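Local coordinates for protein alkaline serine protease (Pseudoalteromonas sp., PDB 1Y9Z) that probably cleaves peptide bonds in protein substrates as a cold-active, subtilisin-like alkaline serine protease that binds calcium and sodium ions, at residues A[6-11]-A[83-88]; A[293-298]-A[327-332]; A[217-220]-A[225-228]. All blocks are in the same frame, centred on the assembly; numbering follows the deposited sequence.

Contact 1. Residues A[6-11]-A[83-88]; sequences WGQTFV and VGVMPN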
loop_
_atom_site.group_PDB
_atom_site.type_symbol
_atom_site.label_atom_id
_atom_site.label_comp_id
_atom_site.label_asym_id
_atom_site.label_seq_id
_atom_site.Cartn_x
_atom_site.Cartn_y
_atom_site.Cartn_z
ATOM N N TRP A 6 -9.229 -1.903 -1.829
ATOM C CA TRP A 6 -9.565 -0.983 -2.912
ATOM C C TRP A 6 -8.539 -0.932 -4.037
ATOM O O TRP A 6 -8.908 -0.842 -5.206
ATOM C CB TRP A 6 -9.806 0.438 -2.377
ATOM C CG TRP A 6 -8.576 1.173 -1.914
ATOM C CD1 TRP A 6 -8.049 1.188 -0.653
ATOM C CD2 TRP A 6 -7.732 2.014 -2.711
ATOM N NE1 TRP A 6 -6.931 1.991 -0.614
ATOM C CE2 TRP A 6 -6.714 2.509 -1.864
ATOM C CE3 TRP A 6 -7.737 2.398 -4.059
ATOM C CZ2 TRP A 6 -5.708 3.372 -2.323
ATOM C CZ3 TRP A 6 -6.735 3.257 -4.517
ATOM C CH2 TRP A 6 -5.737 3.732 -3.647
ATOM N N GLY A 7 -7.259 -1.000 -3.691
ATOM C CA GLY A 7 -6.223 -0.948 -4.706
ATOM C C GLY A 7 -6.347 -2.045 -5.745
ATOM O O GLY A 7 -6.100 -1.823 -6.933
ATOM N N GLN A 8 -6.729 -3.240 -5.303
ATOM C CA GLN A 8 -6.878 -4.371 -6.211
ATOM C C GLN A 8 -7.961 -4.116 -7.250
ATOM O O GLN A 8 -7.822 -4.493 -8.412
ATOM C CB GLN A 8 -7.228 -5.641 -5.430
ATOM C CG GLN A 8 -6.144 -6.126 -4.477
ATOM C CD GLN A 8 -4.829 -6.403 -5.173
ATOM O OE1 GLN A 8 -4.802 -6.921 -6.291
ATOM N NE2 GLN A 8 -3.725 -6.078 -4.505
ATOM N N THR A 9 -9.043 -3.477 -6.821
ATOM C CA THR A 9 -10.150 -3.179 -7.718
ATOM C C THR A 9 -9.829 -2.024 -8.663
ATOM O O THR A 9 -10.181 -2.069 -9.844
ATOM C CB THR A 9 -11.425 -2.833 -6.924
ATOM O OG1 THR A 9 -11.750 -3.920 -6.048
ATOM C CG2 THR A 9 -12.594 -2.594 -7.871
ATOM N N PHE A 10 -9.149 -1.000 -8.153
ATOM C CA PHE A 10 -8.809 0.169 -8.961
ATOM C C PHE A 10 -7.887 -0.082 -10.151
ATOM O O PHE A 10 -8.067 0.521 -11.210
ATOM C CB PHE A 10 -8.200 1.271 -8.088
ATOM C CG PHE A 10 -9.215 2.098 -7.345
ATOM C CD1 PHE A 10 -8.994 3.456 -7.137
ATOM C CD2 PHE A 10 -10.377 1.525 -6.837
ATOM C CE1 PHE A 10 -9.910 4.231 -6.435
ATOM C CE2 PHE A 10 -11.301 2.292 -6.131
ATOM C CZ PHE A 10 -11.067 3.648 -5.930
ATOM N N VAL A 11 -6.902 -0.959 -9.987
ATOM C CA VAL A 11 -5.965 -1.241 -11.068
ATOM C C VAL A 11 -6.558 -2.181 -12.110
ATOM O O VAL A 11 -5.959 -2.413 -13.160
ATOM C CB VAL A 11 -4.646 -1.846 -10.529
ATOM C CG1 VAL A 11 -4.007 -0.886 -9.535
ATOM C CG2 VAL A 11 -4.911 -3.200 -9.883
ATOM N N VAL A 83 -6.692 -10.592 -1.021
ATOM C CA VAL A 83 -6.299 -11.166 -2.303
ATOM C C VAL A 83 -5.336 -10.198 -2.982
ATOM O O VAL A 83 -5.492 -8.979 -2.873
ATOM C CB VAL A 83 -7.515 -11.394 -3.244
ATOM C CG1 VAL A 83 -8.398 -12.490 -2.690
ATOM C CG2 VAL A 83 -8.308 -10.108 -3.404
ATOM N N GLY A 84 -4.328 -10.751 -3.651
ATOM C CA GLY A 84 -3.362 -9.930 -4.356
ATOM C C GLY A 84 -3.707 -9.847 -5.834
ATOM O O GLY A 84 -4.726 -10.388 -6.272
ATOM N N VAL A 85 -2.857 -9.182 -6.611
ATOM C CA VAL A 85 -3.099 -9.031 -8.041
ATOM C C VAL A 85 -3.262 -10.382 -8.736
ATOM O O VAL A 85 -4.131 -10.541 -9.596
ATOM C CB VAL A 85 -1.960 -8.235 -8.718
ATOM C CG1 VAL A 85 -2.219 -8.127 -10.214
ATOM C CG2 VAL A 85 -1.862 -6.846 -8.105
ATOM N N MET A 86 -2.419 -11.343 -8.365
ATOM C CA MET A 86 -2.458 -12.702 -8.919
ATOM C C MET A 86 -2.625 -13.605 -7.698
ATOM O O MET A 86 -1.648 -14.090 -7.127
ATOM C CB MET A 86 -1.150 -13.005 -9.649
ATOM C CG MET A 86 -0.871 -12.030 -10.793
ATOM S SD MET A 86 0.725 -12.260 -11.597
ATOM C CE MET A 86 1.810 -11.480 -10.393
ATOM N N PRO A 87 -3.881 -13.854 -7.296
ATOM C CA PRO A 87 -4.229 -14.671 -6.132
ATOM C C PRO A 87 -4.515 -16.160 -6.298
ATOM O O PRO A 87 -4.800 -16.834 -5.307
ATOM C CB PRO A 87 -5.457 -13.954 -5.613
ATOM C CG PRO A 87 -6.201 -13.714 -6.912
ATOM C CD PRO A 87 -5.098 -13.262 -7.884
ATOM N N ASN A 88 -4.436 -16.685 -7.513
ATOM C CA ASN A 88 -4.778 -18.088 -7.710
ATOM C C ASN A 88 -3.666 -19.128 -7.737
ATOM O O ASN A 88 -3.831 -20.202 -8.321
ATOM C CB ASN A 88 -5.653 -18.216 -8.957
ATOM C CG ASN A 88 -6.878 -17.323 -8.894
ATOM O OD1 ASN A 88 -6.960 -16.308 -9.585
ATOM N ND2 ASN A 88 -7.832 -17.689 -8.045
#

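Contact 2. Residues A[293-298]-A[327-332]; sequences NSTKAC and SDITVP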
loop_
_atom_site.group_PDB
_atom_site.type_symbol
_atom_site.label_atom_id
_atom_site.label_comp_id
_atom_site.label_asym_id
_atom_site.label_seq_id
_atom_site.Cartn_x
_atom_site.Cartn_y
_atom_site.Cartn_z
ATOM N N ASN A 293 -6.983 17.165 15.890
ATOM C CA ASN A 293 -8.009 18.182 16.098
ATOM C C ASN A 293 -9.436 17.641 16.138
ATOM O O ASN A 293 -10.136 17.815 17.136
ATOM C CB ASN A 293 -7.878 19.277 15.040
ATOM C CG ASN A 293 -6.562 20.019 15.149
ATOM O OD1 ASN A 293 -6.187 20.476 16.229
ATOM N ND2 ASN A 293 -5.853 20.140 14.034
ATOM N N SER A 294 -9.872 16.988 15.064
ATOM C CA SER A 294 -11.221 16.427 15.029
ATOM C C SER A 294 -11.345 15.303 16.050
ATOM O O SER A 294 -12.374 15.158 16.712
ATOM C CB SER A 294 -11.549 15.882 13.634
ATOM O OG SER A 294 -11.733 16.929 12.695
ATOM N N THR A 295 -10.286 14.511 16.176
ATOM C CA THR A 295 -10.273 13.390 17.107
ATOM C C THR A 295 -10.455 13.849 18.551
ATOM O O THR A 295 -11.283 13.304 19.280
ATOM C CB THR A 295 -8.955 12.600 16.998
ATOM O OG1 THR A 295 -8.753 12.200 15.636
ATOM C CG2 THR A 295 -8.998 11.357 17.880
ATOM N N LYS A 296 -9.684 14.854 18.961
ATOM C CA LYS A 296 -9.766 15.364 20.327
ATOM C C LYS A 296 -11.095 16.054 20.616
ATOM O O LYS A 296 -11.585 16.008 21.744
ATOM C CB LYS A 296 -8.609 16.327 20.606
ATOM C CG LYS A 296 -8.542 16.804 22.049
ATOM C CD LYS A 296 -7.305 17.653 22.293
ATOM C CE LYS A 296 -7.225 18.105 23.740
ATOM N NZ LYS A 296 -5.990 18.897 23.995
ATOM N N ALA A 297 -11.675 16.696 19.606
ATOM C CA ALA A 297 -12.956 17.370 19.788
ATOM C C ALA A 297 -13.953 16.344 20.314
ATOM O O ALA A 297 -14.725 16.614 21.235
ATOM C CB ALA A 297 -13.440 17.943 18.464
ATOM N N CYS A 298 -13.918 15.158 19.719
ATOM C CA CYS A 298 -14.795 14.069 20.114
ATOM C C CYS A 298 -14.464 13.586 21.525
ATOM O O CYS A 298 -15.353 13.437 22.363
ATOM C CB CYS A 298 -14.646 12.904 19.137
ATOM S SG CYS A 298 -15.733 12.905 17.674
ATOM N N SER A 327 -1.292 12.848 24.885
ATOM C CA SER A 327 -1.820 11.501 25.087
ATOM C C SER A 327 -3.266 11.563 25.569
ATOM O O SER A 327 -3.641 10.896 26.535
ATOM C CB SER A 327 -0.967 10.751 26.113
ATOM O OG SER A 327 0.390 10.691 25.711
ATOM N N ASP A 328 -4.072 12.364 24.880
ATOM C CA ASP A 328 -5.478 12.546 25.226
ATOM C C ASP A 328 -6.396 11.462 24.671
ATOM O O ASP A 328 -7.412 11.131 25.281
ATOM C CB ASP A 328 -5.954 13.911 24.726
ATOM C CG ASP A 328 -5.151 15.057 25.308
ATOM O OD1 ASP A 328 -5.233 16.176 24.762
ATOM O OD2 ASP A 328 -4.445 14.839 26.314
ATOM N N ILE A 329 -6.044 10.913 23.512
ATOM C CA ILE A 329 -6.867 9.885 22.888
ATOM C C ILE A 329 -6.593 8.505 23.474
ATOM O O ILE A 329 -5.777 7.741 22.956
ATOM C CB ILE A 329 -6.639 9.850 21.364
ATOM C CG1 ILE A 329 -6.669 11.278 20.805
ATOM C CG2 ILE A 329 -7.711 8.999 20.699
ATOM C CD1 ILE A 329 -7.936 12.054 21.141
ATOM N N THR A 330 -7.291 8.198 24.563
ATOM C CA THR A 330 -7.144 6.926 25.255
ATOM C C THR A 330 -8.275 5.960 24.909
ATOM O O THR A 330 -8.416 4.906 25.531
ATOM C CB THR A 330 -7.116 7.138 26.779
ATOM O OG1 THR A 330 -8.261 7.904 27.173
ATOM C CG2 THR A 330 -5.850 7.877 27.190
ATOM N N VAL A 331 -9.079 6.329 23.919
ATOM C CA VAL A 331 -10.191 5.496 23.475
ATOM C C VAL A 331 -9.925 5.049 22.039
ATOM O O VAL A 331 -9.095 5.641 21.343
ATOM C CB VAL A 331 -11.526 6.273 23.508
ATOM C CG1 VAL A 331 -11.793 6.790 24.912
ATOM C CG2 VAL A 331 -11.486 7.425 22.512
ATOM N N PRO A 332 -10.614 3.994 21.580
ATOM C CA PRO A 332 -10.386 3.539 20.205
ATOM C C PRO A 332 -10.925 4.530 19.178
ATOM O O PRO A 332 -12.076 4.960 19.255
ATOM C CB PRO A 332 -11.106 2.190 20.162
ATOM C CG PRO A 332 -12.218 2.369 21.155
ATOM C CD PRO A 332 -11.538 3.091 22.291
#

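Contact 3. Residues A[217-220]-A[225-228]; sequences ADIT and SYFS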
loop_
_atom_site.group_PDB
_atom_site.type_symbol
_atom_site.label_atom_id
_atom_site.label_comp_id
_atom_site.label_asym_id
_atom_site.label_seq_id
_atom_site.Cartn_x
_atom_site.Cartn_y
_atom_site.Cartn_z
ATOM N N ALA A 217 -9.093 -2.745 12.249
ATOM C CA ALA A 217 -10.159 -1.978 12.872
ATOM C C ALA A 217 -11.489 -2.435 12.293
ATOM O O ALA A 217 -11.531 -3.101 11.256
ATOM C CB ALA A 217 -9.953 -0.490 12.618
ATOM N N ASP A 218 -12.579 -2.077 12.961
ATOM C CA ASP A 218 -13.897 -2.465 12.494
ATOM C C ASP A 218 -14.955 -1.531 13.065
ATOM O O ASP A 218 -14.742 -0.883 14.094
ATOM C CB ASP A 218 -14.194 -3.907 12.922
ATOM C CG ASP A 218 -15.261 -4.571 12.069
ATOM O OD1 ASP A 218 -15.830 -3.904 11.178
ATOM O OD2 ASP A 218 -15.528 -5.771 12.289
ATOM N N ILE A 219 -16.080 -1.454 12.365
ATOM C CA ILE A 219 -17.228 -0.652 12.776
ATOM C C ILE A 219 -18.417 -1.559 12.520
ATOM O O ILE A 219 -18.607 -2.027 11.399
ATOM C CB ILE A 219 -17.409 0.615 11.916
ATOM C CG1 ILE A 219 -16.218 1.554 12.097
ATOM C CG2 ILE A 219 -18.704 1.324 12.314
ATOM C CD1 ILE A 219 -16.252 2.758 11.166
ATOM N N THR A 220 -19.209 -1.812 13.555
ATOM C CA THR A 220 -20.366 -2.681 13.415
ATOM C C THR A 220 -21.653 -1.997 13.851
ATOM O O THR A 220 -21.708 -1.360 14.903
ATOM C CB THR A 220 -20.193 -3.973 14.240
ATOM O OG1 THR A 220 -19.009 -4.658 13.813
ATOM C CG2 THR A 220 -21.395 -4.889 14.055
ATOM N N SER A 225 -20.855 -5.428 9.402
ATOM C CA SER A 225 -19.549 -4.781 9.470
ATOM C C SER A 225 -19.190 -3.888 8.283
ATOM O O SER A 225 -19.562 -4.164 7.143
ATOM C CB SER A 225 -18.467 -5.851 9.639
ATOM O OG SER A 225 -17.173 -5.306 9.457
ATOM N N TYR A 226 -18.451 -2.820 8.572
ATOM C CA TYR A 226 -18.002 -1.869 7.557
ATOM C C TYR A 226 -16.554 -2.154 7.162
ATOM O O TYR A 226 -15.928 -1.366 6.452
ATOM C CB TYR A 226 -18.087 -0.439 8.097
ATOM C CG TYR A 226 -19.485 0.132 8.168
ATOM C CD1 TYR A 226 -20.109 0.639 7.030
ATOM C CD2 TYR A 226 -20.176 0.183 9.377
ATOM C CE1 TYR A 226 -21.389 1.189 7.094
ATOM C CE2 TYR A 226 -21.458 0.728 9.453
ATOM C CZ TYR A 226 -22.056 1.230 8.308
ATOM O OH TYR A 226 -23.316 1.783 8.380
ATOM N N PHE A 227 -16.027 -3.284 7.624
ATOM C CA PHE A 227 -14.646 -3.657 7.337
ATOM C C PHE A 227 -14.262 -3.540 5.867
ATOM O O PHE A 227 -13.222 -2.967 5.540
ATOM C CB PHE A 227 -14.377 -5.090 7.801
ATOM C CG PHE A 227 -12.929 -5.487 7.720
ATOM C CD1 PHE A 227 -12.076 -5.278 8.797
ATOM C CD2 PHE A 227 -12.413 -6.052 6.556
ATOM C CE1 PHE A 227 -10.730 -5.628 8.719
ATOM C CE2 PHE A 227 -11.067 -6.404 6.468
ATOM C CZ PHE A 227 -10.224 -6.192 7.551
ATOM N N SER A 228 -15.094 -4.087 4.986
ATOM C CA SER A 228 -14.812 -4.060 3.551
ATOM C C SER A 228 -14.853 -2.659 2.942
ATOM O O SER A 228 -14.379 -2.452 1.825
ATOM C CB SER A 228 -15.784 -4.978 2.799
ATOM O OG SER A 228 -17.112 -4.496 2.874
#

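Contact 1. Residues A[6-11]-A[83-88]
Gln8 turns twice to reach the 83-88 loop: its first torsion sets CG anti to the carbonyl carbon (chi1 -65°), and a second bend at chi2 (-58°) folds the carboxamide back against the backbone of Val83, Gly84 and Val85. Val85 answers with a first torsion of 178°, which carries CG1 away beside its own carbonyl carbon and leaves CG2 next to the amide oxygen. Gln8 OE1 and Val85 CG2 are 3.5 Å apart.

The loop backbone lies over one face of the Gln8 carboxamide. Gln8 OE1 stands 3.2 Å from Gly84 C, while Val83 O comes from the same side, 3.3 Å from Gln8 CG. Although Gln8 OE1 is just 3.0 Å from Val85 N, the N-H of Val85 points away from the oxygen, so no hydrogen bond forms; the nitrogen also stands out of the plane of the side-chain amide. Proximity here is packing of polar groups rather than bonding.

What fixes the rotation of the carboxamide is found on helix 65-74, where Gln8 NE2 donates to Thr72 O; the backbone of Val85 is also hydrogen-bonded to Thr72. Helix 368-385 adds His374 against Gln8 and Leu381 against Val85, and the side chain of Val83 is about 5 Å from the calcium ion that Val82 helps to bind.

The N-terminal helix 6-10 is thus joined to the loop beside a calcium site through a buried glutamine whose directional bond goes to a third element; no hydrogen bond runs between the two segments, which meet by close packing of polar and apolar atoms.

Contact 2. Residues A[293-298]-A[327-332]
Lys296 and Asp328 meet at the polar end of this contact, while Thr295 and Ile329 form its apolar half. The lysine runs fully extended from helix 291-300, with CG anti to the backbone N (chi1 -175°) and every later torsion close to 180°, so the ammonium group is carried out to the loop. Lys296 NZ lies 2.9 Å from Asp328 OD1 in a salt bridge whose hydrogen bond is weak. The oxygen lies beside the CE-NZ bond and not beyond its end, as the 3.0 Å from Lys296 CE to Asp328 OD1 shows, which fits the weak bond. Attraction here is probably more electrostatic than directional.

Beside this salt bridge, the side chains of Thr295 and Ile329 cross at about a right angle. Thr295 CG2 presses on Ile329 CD1 at 3.5 Å, tighter than usual for two carbons, and Ile329 CG1 follows at 3.7 Å. The same Ile329 CD1 also reaches the helix backbone, 3.9 Å from Lys296 CA. The threonine can offer its methyl to the loop because its hydroxyl is turned back to Glu291 O within the helix.

In the second shell, Asp324 organises the loop: its two carboxylate oxygens accept from the backbone nitrogens of Asp328 and Ile329. Ile329 is also the centre of an inverse gamma turn, closed by a weak bond from Thr330 N to Asp328 O.

Around this pair, Thr295 packs on His234 of strand 232-240 and on Ile306 and Val308 of strand 305-309, and Cys298 is tied by a disulfide to Cys277 of strand 275-280. The loop leads into strand 333-336 and also touches the sheet itself, Ile329 on Arg236 and Pro332 through a backbone bond to Ile306. Helix 291-300 itself joins the parallel neighbours 275-280 and 305-309 in a beta-alpha-beta crossover.

Contact 3. Residues A[217-220]-A[225-228]
Two aromatic rings, those of Tyr226 and Phe227, each receive a carbonyl oxygen of strand 214-221 at the edge, near the ring plane. Ile219 O approaches Tyr226 CD2 to 3.4 Å, and Ala217 O approaches Phe227 CD1 to 3.3 Å. Beside the tyrosine edge the Ile219 methyl is raised out of the ring plane, with Ile219 CG2 3.5 Å from Tyr226 CD2, so this ring corner meets an oxygen and a methyl group together. Setting Phe227 CG anti to the backbone N (chi1 -172°) directs its ring along the strand to Ala217, whereas the Tyr226 ring goes the other way, to Ile219.

A third flat group, the Asp218 carboxylate, governs the polar side. Its OD1 uses the syn lone pair, on the side of the other oxygen, to accept from the Ser225 hydroxyl: Ser225 OG to Asp218 OD1 is a short 2.6 Å. That oxygen also takes a weak bond from its neighbour Ile219 N. While its hydroxyl donates a hydrogen bond to the carboxylate, Ser225 OG accepts from Phe227 N at 3.0 Å, an almost straight bond of 163°. The serine hydroxyl is therefore held by one donated and one accepted bond, linking strand to turn.

Between the backbones, Tyr226 N donates to Ile219 O at 2.9 Å, close to the carbonyl direction, and Ser225 CA adds a CH...O contact to that acceptor.

Ile219 also packs on Val334 and Val336 of strand 333-336, and Asp218 is backbone-bonded to Ser355 of strand 351-360, on the edge of strand 214-221 away from the hairpin partner. Thr220 and Ser225 form an antiparallel non-hydrogen-bonded pair, and the whole is characteristic of a tight beta hairpin whose returning arm leaves the sheet at once through an ST turn.

How the contacts relate
Depth in the fold separates the three. Contact 1 is buried, lies nearest the chain's centre of the three and relies on uncharged packing, with its polar end answered by a helix; contacts 2 and 3 are only partly buried, their centres 20 Å apart on the same side of the chain's centre, and use charged carboxylates. In contact 2 the aspartate meets a lysine, in contact 3 a serine hydroxyl. Strand 333-336 connects these two: the 327-332 loop runs into it, and Ile219 packs on it. The N-terminal residues lie near contacts 1 and 3, Glu2 touching Val83 and Thr3 touching Phe227, whereas contacts 1 and 2 stand 34 Å apart between centres.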